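Local coordinates for D-glycero-beta-D-manno-heptose-1,7-bisphosphate 7-phosphatase (Mesorhizobium loti, PDB 2O2X), which removes the C-7 phosphate from D-glycero-beta-D-manno-heptose 1,7-bisphosphate, a magnesium-dependent step in making ADP-L-glycero-beta-D-manno-heptose, at residues R156-G161 with L175-L180; L31-L36 with G72-V77; T13-W18 with C118-A123; V78-G83 with P134-N139. All blocks are in the same frame, centred on the assembly; numbering follows the deposited sequence.

Interaction 1: residues R156-G161 with L175-L180; sequences RSLIVG and LAQGWL
Residues Leu158-Gly161 and Gln177-Leu180 pair as parallel strands, their axes 4.7 Å apart and 16° from alignment, and helix 164-172 between them completes a beta-alpha-beta crossover of the Rossmann-like HAD fold. Trp179 fixes the register with both its backbone polar atoms: its N donates to Ile159 O at 2.8 Å, and its O accepts from Gly161 N at 3.2 Å. Before these bonds the chains splay, and a water bridges them, donating to Ser157 O and accepting from Ala176 N.

Leu175 fills the splayed end. With CG anti to its carbonyl carbon (chi1 -78°), its CD2 lies 3.4 Å from Ser157 O and reaches Ile159 CG2 at 4.0 Å, the two side chains crossing at about a right angle. An alanine here would lack CG and both methyls, and is likely to leave a gap beside Ile159 CG2 and the Ser157 carbonyl.

On the face that carries Leu158, Val160 and Trp179, Leu158 and the indole lie side by side, pointing the same way; Leu158 CD2 meets the ring at its edge, 4.1 Å from Trp179 CZ3. Helix 199-211 covers this face through Leu205 and Ala208. Gln177 sends OE1 to Arg194 of strand 191-196, while its NE2 rests 3.9 Å from Leu158 CD2.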
loop_
_atom_site.group_PDB
_atom_site.type_symbol
_atom_site.label_atom_id
_atom_site.label_comp_id
_atom_site.label_asym_id
_atom_site.label_seq_id
_atom_site.Cartn_x
_atom_site.Cartn_y
_atom_site.Cartn_z
ATOM N N ARG A 156 -3.995 -10.064 11.470
ATOM C CA ARG A 156 -2.892 -9.447 12.203
ATOM C C ARG A 156 -2.129 -8.388 11.388
ATOM O O ARG A 156 -1.192 -7.794 11.899
ATOM C CB ARG A 156 -1.925 -10.517 12.705
ATOM C CG ARG A 156 -2.583 -11.531 13.653
ATOM C CD ARG A 156 -1.566 -12.507 14.232
ATOM N NE ARG A 156 -0.565 -11.833 15.053
ATOM C CZ ARG A 156 0.763 -11.960 14.933
ATOM N NH1 ARG A 156 1.320 -12.756 14.008
ATOM N NH2 ARG A 156 1.554 -11.283 15.765
ATOM N N SER A 157 -2.512 -8.170 10.126
ATOM C CA SER A 157 -1.827 -7.201 9.260
ATOM C C SER A 157 -2.168 -5.779 9.638
ATOM O O SER A 157 -3.133 -5.514 10.369
ATOM C CB SER A 157 -2.201 -7.483 7.794
ATOM O OG SER A 157 -1.686 -8.758 7.398
ATOM N N LEU A 158 -1.338 -4.851 9.151
ATOM C CA LEU A 158 -1.530 -3.433 9.394
ATOM C C LEU A 158 -1.597 -2.723 8.057
ATOM O O LEU A 158 -1.064 -3.210 7.069
ATOM C CB LEU A 158 -0.320 -2.905 10.164
ATOM C CG LEU A 158 0.053 -3.666 11.451
ATOM C CD1 LEU A 158 1.317 -3.032 12.036
ATOM C CD2 LEU A 158 -1.075 -3.636 12.465
ATOM N N ILE A 159 -2.272 -1.577 8.034
ATOM C CA ILE A 159 -2.325 -0.740 6.842
ATOM C C ILE A 159 -2.024 0.700 7.240
ATOM O O ILE A 159 -2.417 1.144 8.334
ATOM C CB ILE A 159 -3.660 -0.825 6.077
ATOM C CG1 ILE A 159 -3.573 -0.053 4.732
ATOM C CG2 ILE A 159 -4.860 -0.406 6.951
ATOM C CD1 ILE A 159 -4.580 -0.474 3.681
ATOM N N VAL A 160 -1.305 1.411 6.372
ATOM C CA VAL A 160 -0.986 2.826 6.537
ATOM C C VAL A 160 -1.350 3.538 5.238
ATOM O O VAL A 160 -0.994 3.079 4.148
ATOM C CB VAL A 160 0.490 3.018 6.837
ATOM C CG1 VAL A 160 0.747 4.492 7.133
ATOM C CG2 VAL A 160 0.936 2.092 7.959
ATOM N N GLY A 161 -2.073 4.640 5.330
ATOM C CA GLY A 161 -2.369 5.485 4.189
ATOM C C GLY A 161 -2.852 6.850 4.614
ATOM O O GLY A 161 -3.086 7.048 5.816
ATOM N N LEU A 175 -8.580 -6.610 8.908
ATOM C CA LEU A 175 -7.538 -6.081 9.781
ATOM C C LEU A 175 -8.185 -5.467 11.026
ATOM O O LEU A 175 -9.379 -5.169 11.004
ATOM C CB LEU A 175 -6.693 -5.018 9.068
ATOM C CG LEU A 175 -5.629 -5.513 8.085
ATOM C CD1 LEU A 175 -6.214 -6.272 6.901
ATOM C CD2 LEU A 175 -4.803 -4.322 7.618
ATOM N N ALA A 176 -7.396 -5.280 12.075
ATOM C CA ALA A 176 -7.859 -4.667 13.322
ATOM C C ALA A 176 -7.355 -3.249 13.579
ATOM O O ALA A 176 -7.876 -2.554 14.473
ATOM C CB ALA A 176 -7.458 -5.544 14.488
ATOM N N GLN A 177 -6.339 -2.830 12.816
ATOM C CA GLN A 177 -5.720 -1.535 13.008
ATOM C C GLN A 177 -5.204 -0.994 11.708
ATOM O O GLN A 177 -4.717 -1.745 10.864
ATOM C CB GLN A 177 -4.488 -1.649 13.904
ATOM C CG GLN A 177 -4.753 -1.977 15.329
ATOM C CD GLN A 177 -3.488 -1.861 16.139
ATOM O OE1 GLN A 177 -3.295 -0.879 16.859
ATOM N NE2 GLN A 177 -2.598 -2.866 16.024
ATOM N N GLY A 178 -5.261 0.321 11.579
ATOM C CA GLY A 178 -4.549 1.033 10.534
ATOM C C GLY A 178 -4.103 2.380 11.057
ATOM O O GLY A 178 -4.623 2.865 12.069
ATOM N N TRP A 179 -3.123 2.983 10.386
ATOM C CA TRP A 179 -2.580 4.299 10.738
ATOM C C TRP A 179 -2.929 5.261 9.637
ATOM O O TRP A 179 -2.680 5.001 8.443
ATOM C CB TRP A 179 -1.055 4.214 10.952
ATOM C CG TRP A 179 -0.683 3.903 12.354
ATOM C CD1 TRP A 179 -0.298 4.804 13.319
ATOM C CD2 TRP A 179 -0.741 2.632 12.999
ATOM N NE1 TRP A 179 -0.081 4.162 14.502
ATOM C CE2 TRP A 179 -0.354 2.834 14.341
ATOM C CE3 TRP A 179 -1.079 1.327 12.571
ATOM C CZ2 TRP A 179 -0.285 1.779 15.278
ATOM C CZ3 TRP A 179 -1.022 0.283 13.515
ATOM C CH2 TRP A 179 -0.623 0.536 14.843
ATOM N N LEU A 180 -3.543 6.367 10.013
ATOM C CA LEU A 180 -3.953 7.364 9.050
ATOM C C LEU A 180 -3.002 8.539 9.066
ATOM O O LEU A 180 -2.959 9.357 9.997
ATOM C CB LEU A 180 -5.391 7.790 9.334
ATOM C CG LEU A 180 -6.051 8.803 8.409
ATOM C CD1 LEU A 180 -6.166 8.257 7.006
ATOM C CD2 LEU A 180 -7.450 9.131 8.923
HETATM O O HOH W 1 -4.662 -6.137 12.443
#

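Interaction 2: residues L31-L36 with G72-V77; sequences LPALFL and GIPVVV
Leu34-Leu36 and Val75-Val77 form a parallel strand pair with axes 4.7 Å apart and inclined at 25°. Three backbone bonds, each 2.9 Å long, set the register: Leu34 N to Pro74 O, Val76 N to Leu34 O and Leu36 N to Val76 O.

Side chains then sort onto two faces. On one, Phe35 and Val76 lie side by side and point the same way, with ring atom CD1 of Phe35 3.8 Å from Val76 CB; Leu143 and Ala146 of helix 141-150 pack against Phe35. On the other, Leu36 CD1 presses on Val75 CG1 at 3.6 Å, and Ala68 of helix 62-71 packs against both Leu34 and Val75. Ahead of the strands, Ile73 CG2 and Pro74 CD both crowd Pro32 O, at 3.5 Å and 3.4 Å. With CG2 anti to its backbone N, Ile73 turns this methyl toward Pro32 O; the buried carbonyl finds no polar partner in the model. Leu31 CD1 extends the apolar seam to Pro74 CD at 4.1 Å.

Gly72, with positive phi, ends helix 62-71 in a Schellman motif and turns the chain into the second strand, completing the beta-alpha-beta crossover at the centre of the Rossmann-like HAD core.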
loop_
_atom_site.group_PDB
_atom_site.type_symbol
_atom_site.label_atom_id
_atom_site.label_comp_id
_atom_site.label_asym_id
_atom_site.label_seq_id
_atom_site.Cartn_x
_atom_site.Cartn_y
_atom_site.Cartn_z
ATOM N N LEU A 31 2.186 -15.128 7.598
ATOM C CA LEU A 31 2.766 -13.916 8.176
ATOM C C LEU A 31 1.759 -12.772 8.027
ATOM O O LEU A 31 1.049 -12.692 7.013
ATOM C CB LEU A 31 4.046 -13.505 7.467
ATOM C CG LEU A 31 5.281 -14.362 7.714
ATOM C CD1 LEU A 31 6.426 -13.870 6.852
ATOM C CD2 LEU A 31 5.621 -14.317 9.199
ATOM N N PRO A 32 1.773 -11.844 8.982
ATOM C CA PRO A 32 1.108 -10.562 8.749
ATOM C C PRO A 32 1.909 -9.736 7.770
ATOM O O PRO A 32 3.098 -9.979 7.589
ATOM C CB PRO A 32 1.145 -9.878 10.119
ATOM C CG PRO A 32 1.756 -10.834 11.058
ATOM C CD PRO A 32 2.464 -11.867 10.275
ATOM N N ALA A 33 1.234 -8.790 7.124
ATOM C CA ALA A 33 1.871 -7.863 6.198
ATOM C C ALA A 33 1.692 -6.446 6.678
ATOM O O ALA A 33 0.777 -6.141 7.453
ATOM C CB ALA A 33 1.261 -7.989 4.815
ATOM N N LEU A 34 2.579 -5.596 6.191
ATOM C CA LEU A 34 2.429 -4.157 6.268
ATOM C C LEU A 34 1.946 -3.685 4.922
ATOM O O LEU A 34 2.706 -3.684 3.956
ATOM C CB LEU A 34 3.741 -3.455 6.644
ATOM C CG LEU A 34 3.689 -1.915 6.668
ATOM C CD1 LEU A 34 2.737 -1.407 7.698
ATOM C CD2 LEU A 34 5.083 -1.362 6.894
ATOM N N PHE A 35 0.680 -3.283 4.855
ATOM C CA PHE A 35 0.109 -2.688 3.648
ATOM C C PHE A 35 0.330 -1.181 3.669
ATOM O O PHE A 35 0.046 -0.536 4.672
ATOM C CB PHE A 35 -1.400 -2.950 3.560
ATOM C CG PHE A 35 -1.773 -4.399 3.283
ATOM C CD1 PHE A 35 -1.760 -4.900 1.981
ATOM C CD2 PHE A 35 -2.137 -5.258 4.316
ATOM C CE1 PHE A 35 -2.113 -6.215 1.708
ATOM C CE2 PHE A 35 -2.497 -6.581 4.028
ATOM C CZ PHE A 35 -2.468 -7.047 2.727
ATOM N N LEU A 36 0.773 -0.629 2.541
ATOM C CA LEU A 36 1.005 0.796 2.396
ATOM C C LEU A 36 0.316 1.313 1.164
ATOM O O LEU A 36 0.495 0.792 0.067
ATOM C CB LEU A 36 2.504 1.094 2.232
ATOM C CG LEU A 36 3.421 0.651 3.387
ATOM C CD1 LEU A 36 4.887 0.932 3.054
ATOM C CD2 LEU A 36 3.013 1.330 4.688
ATOM N N GLY A 72 11.222 -9.029 8.886
ATOM C CA GLY A 72 10.875 -10.115 7.979
ATOM C C GLY A 72 9.406 -10.186 7.599
ATOM O O GLY A 72 8.946 -11.234 7.203
ATOM N N ILE A 73 8.724 -9.025 7.668
ATOM C CA ILE A 73 7.300 -8.838 7.377
ATOM C C ILE A 73 7.171 -8.304 5.949
ATOM O O ILE A 73 7.812 -7.298 5.636
ATOM C CB ILE A 73 6.706 -7.807 8.407
ATOM C CG1 ILE A 73 6.701 -8.463 9.799
ATOM C CG2 ILE A 73 5.330 -7.282 8.032
ATOM C CD1 ILE A 73 6.086 -9.846 9.797
ATOM N N PRO A 74 6.386 -8.986 5.086
ATOM C CA PRO A 74 6.262 -8.444 3.731
ATOM C C PRO A 74 5.606 -7.055 3.722
ATOM O O PRO A 74 4.657 -6.796 4.496
ATOM C CB PRO A 74 5.371 -9.459 3.013
ATOM C CG PRO A 74 4.713 -10.199 4.074
ATOM C CD PRO A 74 5.573 -10.200 5.265
ATOM N N VAL A 75 6.116 -6.193 2.849
ATOM C CA VAL A 75 5.569 -4.865 2.624
ATOM C C VAL A 75 4.852 -4.853 1.292
ATOM O O VAL A 75 5.434 -5.152 0.252
ATOM C CB VAL A 75 6.669 -3.798 2.684
ATOM C CG1 VAL A 75 6.089 -2.424 2.367
ATOM C CG2 VAL A 75 7.396 -3.806 4.065
ATOM N N VAL A 76 3.557 -4.557 1.331
ATOM C CA VAL A 76 2.681 -4.660 0.180
ATOM C C VAL A 76 2.090 -3.303 -0.146
ATOM O O VAL A 76 1.383 -2.705 0.667
ATOM C CB VAL A 76 1.551 -5.686 0.401
ATOM C CG1 VAL A 76 0.657 -5.777 -0.810
ATOM C CG2 VAL A 76 2.132 -7.071 0.763
ATOM N N VAL A 77 2.414 -2.801 -1.345
ATOM C CA VAL A 77 1.892 -1.505 -1.810
ATOM C C VAL A 77 0.543 -1.759 -2.446
ATOM O O VAL A 77 0.434 -2.617 -3.317
ATOM C CB VAL A 77 2.846 -0.840 -2.800
ATOM C CG1 VAL A 77 2.238 0.482 -3.320
ATOM C CG2 VAL A 77 4.213 -0.580 -2.139
#

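Interaction 3: residues T13-W18 with C118-A123; sequences TEPGVW and CAYHEA
Tyr120 OH meets Glu14 OE1 at 2.6 Å, donating its proton to the anti lone pair of that oxygen, with carboxylate and ring planes 65° apart. The same hydroxyl accepts a weak bond from Gly16 N at 3.1 Å, so two bonds from the 13-18 segment grip it. Gly16 also covers one face of the ring: its CA lies 3.7 Å from the centroid of Tyr120, 23° off the normal, a CH-pi contact. The absence of a side chain makes this possible, since a CB on Gly16 would run into Tyr120 CE1. Val17 CG2 adds an apolar touch on Tyr120 CE2 at 3.8 Å.

One backbone bond ties the two segments directly: Ala119 N donates to Gly16 O at 2.8 Å in a nearly straight bond, beside the antiparallel, non-hydrogen-bonded pair of Val17 and Cys118.

The next layer sets these groups in place. A type I turn from Glu14 to Val17, closed by Val17 N to Glu14 O at 3.1 Å, presents Gly16 to the ring. Glu14 holds CG between its backbone N and carbonyl carbon (chi1 48°), with the chain extended beyond toward the hydroxyl. His133 adds a weak bond to Glu14 OE1 and brings its ring against that of Tyr120.

The turn joins strands 12-14 and 17-21, the hairpin at one border of the sheet. Cys118 bonds through its backbone to Thr79 and Gln81, while Ala119 packs on Ile84 of helix 82-85 and Trp91 of helix 91-107.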
loop_
_atom_site.group_PDB
_atom_site.type_symbol
_atom_site.label_atom_id
_atom_site.label_comp_id
_atom_site.label_asym_id
_atom_site.label_seq_id
_atom_site.Cartn_x
_atom_site.Cartn_y
_atom_site.Cartn_z
ATOM N N THR A 13 -3.607 -8.290 -14.638
ATOM C CA THR A 13 -4.483 -9.450 -14.544
ATOM C C THR A 13 -5.808 -9.171 -15.250
ATOM O O THR A 13 -6.555 -10.087 -15.569
ATOM C CB THR A 13 -4.727 -9.837 -13.090
ATOM O OG1 THR A 13 -5.286 -8.707 -12.405
ATOM C CG2 THR A 13 -3.403 -10.220 -12.428
ATOM N N GLU A 14 -6.095 -7.892 -15.471
ATOM C CA GLU A 14 -7.233 -7.434 -16.261
ATOM C C GLU A 14 -6.936 -5.991 -16.639
ATOM O O GLU A 14 -5.930 -5.437 -16.179
ATOM C CB GLU A 14 -8.555 -7.603 -15.516
ATOM C CG GLU A 14 -8.561 -7.097 -14.135
ATOM C CD GLU A 14 -9.914 -7.285 -13.462
ATOM O OE1 GLU A 14 -10.821 -6.481 -13.719
ATOM O OE2 GLU A 14 -10.069 -8.219 -12.661
ATOM N N PRO A 15 -7.748 -5.376 -17.520
ATOM C CA PRO A 15 -7.291 -4.103 -18.062
ATOM C C PRO A 15 -7.004 -3.026 -17.003
ATOM O O PRO A 15 -6.172 -2.174 -17.242
ATOM C CB PRO A 15 -8.440 -3.672 -18.964
ATOM C CG PRO A 15 -9.047 -4.982 -19.380
ATOM C CD PRO A 15 -9.001 -5.827 -18.183
ATOM N N GLY A 16 -7.672 -3.092 -15.858
ATOM C CA GLY A 16 -7.469 -2.088 -14.822
ATOM C C GLY A 16 -6.805 -2.585 -13.551
ATOM O O GLY A 16 -6.874 -1.902 -12.533
ATOM N N VAL A 17 -6.145 -3.755 -13.572
ATOM C CA VAL A 17 -5.502 -4.293 -12.382
ATOM C C VAL A 17 -4.101 -4.787 -12.662
ATOM O O VAL A 17 -3.892 -5.638 -13.535
ATOM C CB VAL A 17 -6.306 -5.412 -11.720
ATOM C CG1 VAL A 17 -5.596 -5.878 -10.444
ATOM C CG2 VAL A 17 -7.733 -4.976 -11.436
ATOM N N TRP A 18 -3.151 -4.285 -11.878
ATOM C CA TRP A 18 -1.731 -4.601 -11.964
ATOM C C TRP A 18 -1.345 -5.319 -10.688
ATOM O O TRP A 18 -1.590 -4.792 -9.592
ATOM C CB TRP A 18 -0.964 -3.289 -12.073
ATOM C CG TRP A 18 0.549 -3.300 -12.011
ATOM C CD1 TRP A 18 1.335 -3.617 -10.956
ATOM C CD2 TRP A 18 1.439 -2.833 -13.032
ATOM N NE1 TRP A 18 2.649 -3.461 -11.277
ATOM C CE2 TRP A 18 2.746 -2.957 -12.539
ATOM C CE3 TRP A 18 1.253 -2.339 -14.322
ATOM C CZ2 TRP A 18 3.868 -2.624 -13.298
ATOM C CZ3 TRP A 18 2.351 -1.994 -15.060
ATOM C CH2 TRP A 18 3.642 -2.141 -14.552
ATOM N N CYS A 118 -4.937 -0.467 -8.947
ATOM C CA CYS A 118 -6.278 -0.517 -9.551
ATOM C C CYS A 118 -6.587 0.785 -10.264
ATOM O O CYS A 118 -6.613 1.837 -9.632
ATOM C CB CYS A 118 -7.329 -0.787 -8.509
ATOM S SG CYS A 118 -8.976 -0.967 -9.302
ATOM N N ALA A 119 -6.850 0.701 -11.573
ATOM C CA ALA A 119 -7.097 1.880 -12.423
ATOM C C ALA A 119 -8.555 2.314 -12.466
ATOM O O ALA A 119 -8.840 3.458 -12.830
ATOM C CB ALA A 119 -6.629 1.608 -13.818
ATOM N N TYR A 120 -9.472 1.404 -12.170
ATOM C CA TYR A 120 -10.891 1.640 -12.429
ATOM C C TYR A 120 -11.454 2.793 -11.609
ATOM O O TYR A 120 -11.196 2.906 -10.399
ATOM C CB TYR A 120 -11.690 0.393 -12.094
ATOM C CG TYR A 120 -11.332 -0.841 -12.908
ATOM C CD1 TYR A 120 -11.398 -0.832 -14.298
ATOM C CD2 TYR A 120 -10.964 -2.031 -12.287
ATOM C CE1 TYR A 120 -11.084 -1.990 -15.052
ATOM C CE2 TYR A 120 -10.658 -3.186 -13.033
ATOM C CZ TYR A 120 -10.727 -3.151 -14.400
ATOM O OH TYR A 120 -10.409 -4.286 -15.125
ATOM N N HIS A 121 -12.251 3.654 -12.237
ATOM C CA HIS A 121 -12.865 4.762 -11.518
ATOM C C HIS A 121 -14.145 5.194 -12.200
ATOM O O HIS A 121 -14.197 5.234 -13.427
ATOM C CB HIS A 121 -11.873 5.929 -11.443
ATOM C CG HIS A 121 -12.290 7.056 -10.543
ATOM N ND1 HIS A 121 -13.102 8.095 -10.959
ATOM C CD2 HIS A 121 -11.972 7.321 -9.255
ATOM C CE1 HIS A 121 -13.277 8.938 -9.953
ATOM N NE2 HIS A 121 -12.595 8.498 -8.909
ATOM N N GLU A 122 -15.115 5.612 -11.395
ATOM C CA GLU A 122 -16.459 6.038 -11.884
ATOM C C GLU A 122 -16.426 7.196 -12.868
ATOM O O GLU A 122 -17.300 7.282 -13.751
ATOM C CB GLU A 122 -17.361 6.395 -10.704
ATOM C CG GLU A 122 -16.917 7.573 -9.877
ATOM C CD GLU A 122 -17.472 8.902 -10.345
ATOM O OE1 GLU A 122 -18.444 8.925 -11.147
ATOM O OE2 GLU A 122 -16.938 9.939 -9.881
ATOM N N ALA A 123 -15.439 8.081 -12.726
ATOM C CA ALA A 123 -15.308 9.254 -13.572
ATOM C C ALA A 123 -14.400 9.039 -14.756
ATOM O O ALA A 123 -13.979 9.976 -15.431
ATOM C CB ALA A 123 -14.833 10.453 -12.743
#

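Interaction 4: residues V78-G83 with P134-N139; sequences VTNQSG and PMRKPN
Asn80 and Lys137 grip each other where strand 75-80 of the HAD core ends beside the loop 134-139, a region consistent with HAD motifs II and III and, by similarity, with the substrate and phosphoryl site.

Among the hydrogen bonds, both ends of one carboxamide serve one residue: Asn80 OD1 takes Lys137 N at 3.1 Å on a lone pair in the carbonyl plane, and Asn80 ND2 gives to Lys137 O at 2.9 Å, close to its own amide plane. Losing both, an alanine here would probably leave Lys137 N and O without these mates and the loop freer to shift.

Lys137 NZ also donates to Val78 O at 2.9 Å, from above the carbonyl plane; a bend about CG-CD (chi3 -67°) turns NZ toward that carbonyl. Its salt bridges go to Asp37, the probable nucleophile, and Asp166.

Van der Waals contacts flank the amide. Asn80 ND2 sits 3.6 Å from Arg136 CG and over one face of that guanidinium, while Asn80 OD1 lies 3.7 Å from Lys137 CE.

Finally, one water accepts from both segments, 3.0 Å from Asn80 N and 2.9 Å from Lys137 NZ.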
loop_
_atom_site.group_PDB
_atom_site.type_symbol
_atom_site.label_atom_id
_atom_site.label_comp_id
_atom_site.label_asym_id
_atom_site.label_seq_id
_atom_site.Cartn_x
_atom_site.Cartn_y
_atom_site.Cartn_z
ATOM N N VAL A 78 -0.477 -1.033 -2.022
ATOM C CA VAL A 78 -1.848 -1.173 -2.575
ATOM C C VAL A 78 -2.308 0.234 -2.953
ATOM O O VAL A 78 -2.482 1.104 -2.101
ATOM C CB VAL A 78 -2.852 -1.866 -1.611
ATOM C CG1 VAL A 78 -2.544 -3.328 -1.525
ATOM C CG2 VAL A 78 -2.841 -1.227 -0.208
ATOM N N THR A 79 -2.447 0.488 -4.248
ATOM C CA THR A 79 -2.612 1.877 -4.729
ATOM C C THR A 79 -3.733 1.958 -5.758
ATOM O O THR A 79 -3.765 1.175 -6.704
ATOM C CB THR A 79 -1.285 2.457 -5.301
ATOM O OG1 THR A 79 -1.491 3.761 -5.853
ATOM C CG2 THR A 79 -0.673 1.601 -6.376
ATOM N N ASN A 80 -4.628 2.929 -5.589
ATOM C CA ASN A 80 -5.587 3.289 -6.620
ATOM C C ASN A 80 -4.894 4.288 -7.557
ATOM O O ASN A 80 -4.282 5.265 -7.134
ATOM C CB ASN A 80 -6.827 3.999 -6.070
ATOM C CG ASN A 80 -7.790 3.101 -5.250
ATOM O OD1 ASN A 80 -7.705 1.869 -5.254
ATOM N ND2 ASN A 80 -8.761 3.748 -4.575
ATOM N N GLN A 81 -4.991 4.024 -8.851
ATOM C CA GLN A 81 -4.442 4.855 -9.906
ATOM C C GLN A 81 -5.546 5.282 -10.863
ATOM O O GLN A 81 -5.546 4.925 -12.065
ATOM C CB GLN A 81 -3.316 4.085 -10.611
ATOM C CG GLN A 81 -2.106 3.810 -9.708
ATOM C CD GLN A 81 -1.261 5.038 -9.474
ATOM O OE1 GLN A 81 -0.971 5.799 -10.412
ATOM N NE2 GLN A 81 -0.838 5.244 -8.228
ATOM N N SER A 82 -6.490 6.067 -10.354
ATOM C CA SER A 82 -7.660 6.464 -11.145
ATOM C C SER A 82 -7.302 7.309 -12.345
ATOM O O SER A 82 -8.084 7.371 -13.291
ATOM C CB SER A 82 -8.656 7.233 -10.285
ATOM O OG SER A 82 -8.151 8.516 -9.952
ATOM N N GLY A 83 -6.133 7.937 -12.341
ATOM C CA GLY A 83 -5.729 8.756 -13.474
ATOM C C GLY A 83 -5.680 7.948 -14.753
ATOM O O GLY A 83 -5.817 8.504 -15.837
ATOM N N PRO A 134 -14.312 -4.278 -7.203
ATOM C CA PRO A 134 -13.847 -4.923 -5.979
ATOM C C PRO A 134 -12.367 -4.655 -5.627
ATOM O O PRO A 134 -12.010 -4.773 -4.453
ATOM C CB PRO A 134 -14.051 -6.414 -6.244
ATOM C CG PRO A 134 -15.023 -6.503 -7.294
ATOM C CD PRO A 134 -14.991 -5.234 -8.102
HETATM N N MSE A 135 -11.544 -4.297 -6.605
HETATM C CA MSE A 135 -10.129 -4.011 -6.354
HETATM C C MSE A 135 -9.858 -2.569 -6.013
HETATM O O MSE A 135 -8.735 -2.227 -5.648
HETATM C CB MSE A 135 -9.259 -4.387 -7.542
HETATM C CG MSE A 135 -9.301 -5.854 -7.850
HETATM SE SE MSE A 135 -8.464 -6.993 -6.506
HETATM C CE MSE A 135 -6.878 -6.847 -6.937
ATOM N N ARG A 136 -10.858 -1.704 -6.135
ATOM C CA ARG A 136 -10.655 -0.267 -5.917
ATOM C C ARG A 136 -10.990 0.035 -4.463
ATOM O O ARG A 136 -12.124 -0.128 -4.040
ATOM C CB ARG A 136 -11.521 0.590 -6.829
ATOM C CG ARG A 136 -11.262 2.062 -6.601
ATOM C CD ARG A 136 -12.284 2.975 -7.234
ATOM N NE ARG A 136 -12.093 4.358 -6.817
ATOM C CZ ARG A 136 -12.800 4.974 -5.875
ATOM N NH1 ARG A 136 -13.805 4.359 -5.238
ATOM N NH2 ARG A 136 -12.516 6.249 -5.599
ATOM N N LYS A 137 -10.008 0.495 -3.690
ATOM C CA LYS A 137 -10.234 0.924 -2.293
ATOM C C LYS A 137 -11.283 2.027 -2.345
ATOM O O LYS A 137 -11.203 2.891 -3.210
ATOM C CB LYS A 137 -8.947 1.437 -1.660
ATOM C CG LYS A 137 -7.796 0.462 -1.626
ATOM C CD LYS A 137 -6.503 1.102 -1.087
ATOM C CE LYS A 137 -5.938 2.179 -2.002
ATOM N NZ LYS A 137 -4.714 2.864 -1.419
ATOM N N PRO A 138 -12.252 2.035 -1.396
ATOM C CA PRO A 138 -12.332 1.271 -0.146
ATOM C C PRO A 138 -12.707 -0.219 -0.206
ATOM O O PRO A 138 -12.667 -0.888 0.838
ATOM C CB PRO A 138 -13.373 2.061 0.659
ATOM C CG PRO A 138 -14.309 2.543 -0.413
ATOM C CD PRO A 138 -13.383 2.978 -1.519
ATOM N N ASN A 139 -13.042 -0.762 -1.369
ATOM C CA ASN A 139 -13.230 -2.195 -1.452
ATOM C C ASN A 139 -11.879 -2.880 -1.146
ATOM O O ASN A 139 -10.811 -2.324 -1.452
ATOM C CB ASN A 139 -13.800 -2.620 -2.800
ATOM C CG ASN A 139 -15.178 -2.035 -3.069
ATOM O OD1 ASN A 139 -16.016 -1.979 -2.181
ATOM N ND2 ASN A 139 -15.402 -1.588 -4.287
HETATM O O HOH W 2 -4.866 4.984 -3.425
#

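From the N terminus, interaction 3 opens first at 13-18 and closes a long loop at 118-123. Interaction 2 nests within that loop, whereas interaction 4 opens inside it at 78-83 and closes beyond it at 134-139, so 3 and 4 cross. Interaction 1 follows in series. All four reach one sheet. Interactions 2 and 4 share strand 75-80, and a probable bond from Val78 N to Leu36 O (2.9 Å) joins them; strands 34-36 and 158-161, neighbours in the sheet, connect 2 to 1. Interactions 3 and 4, centres about 8 Å apart, tie the border hairpin to the loops that probably bind the substrate. The centres of interactions 1 and 3 are about 23 Å apart.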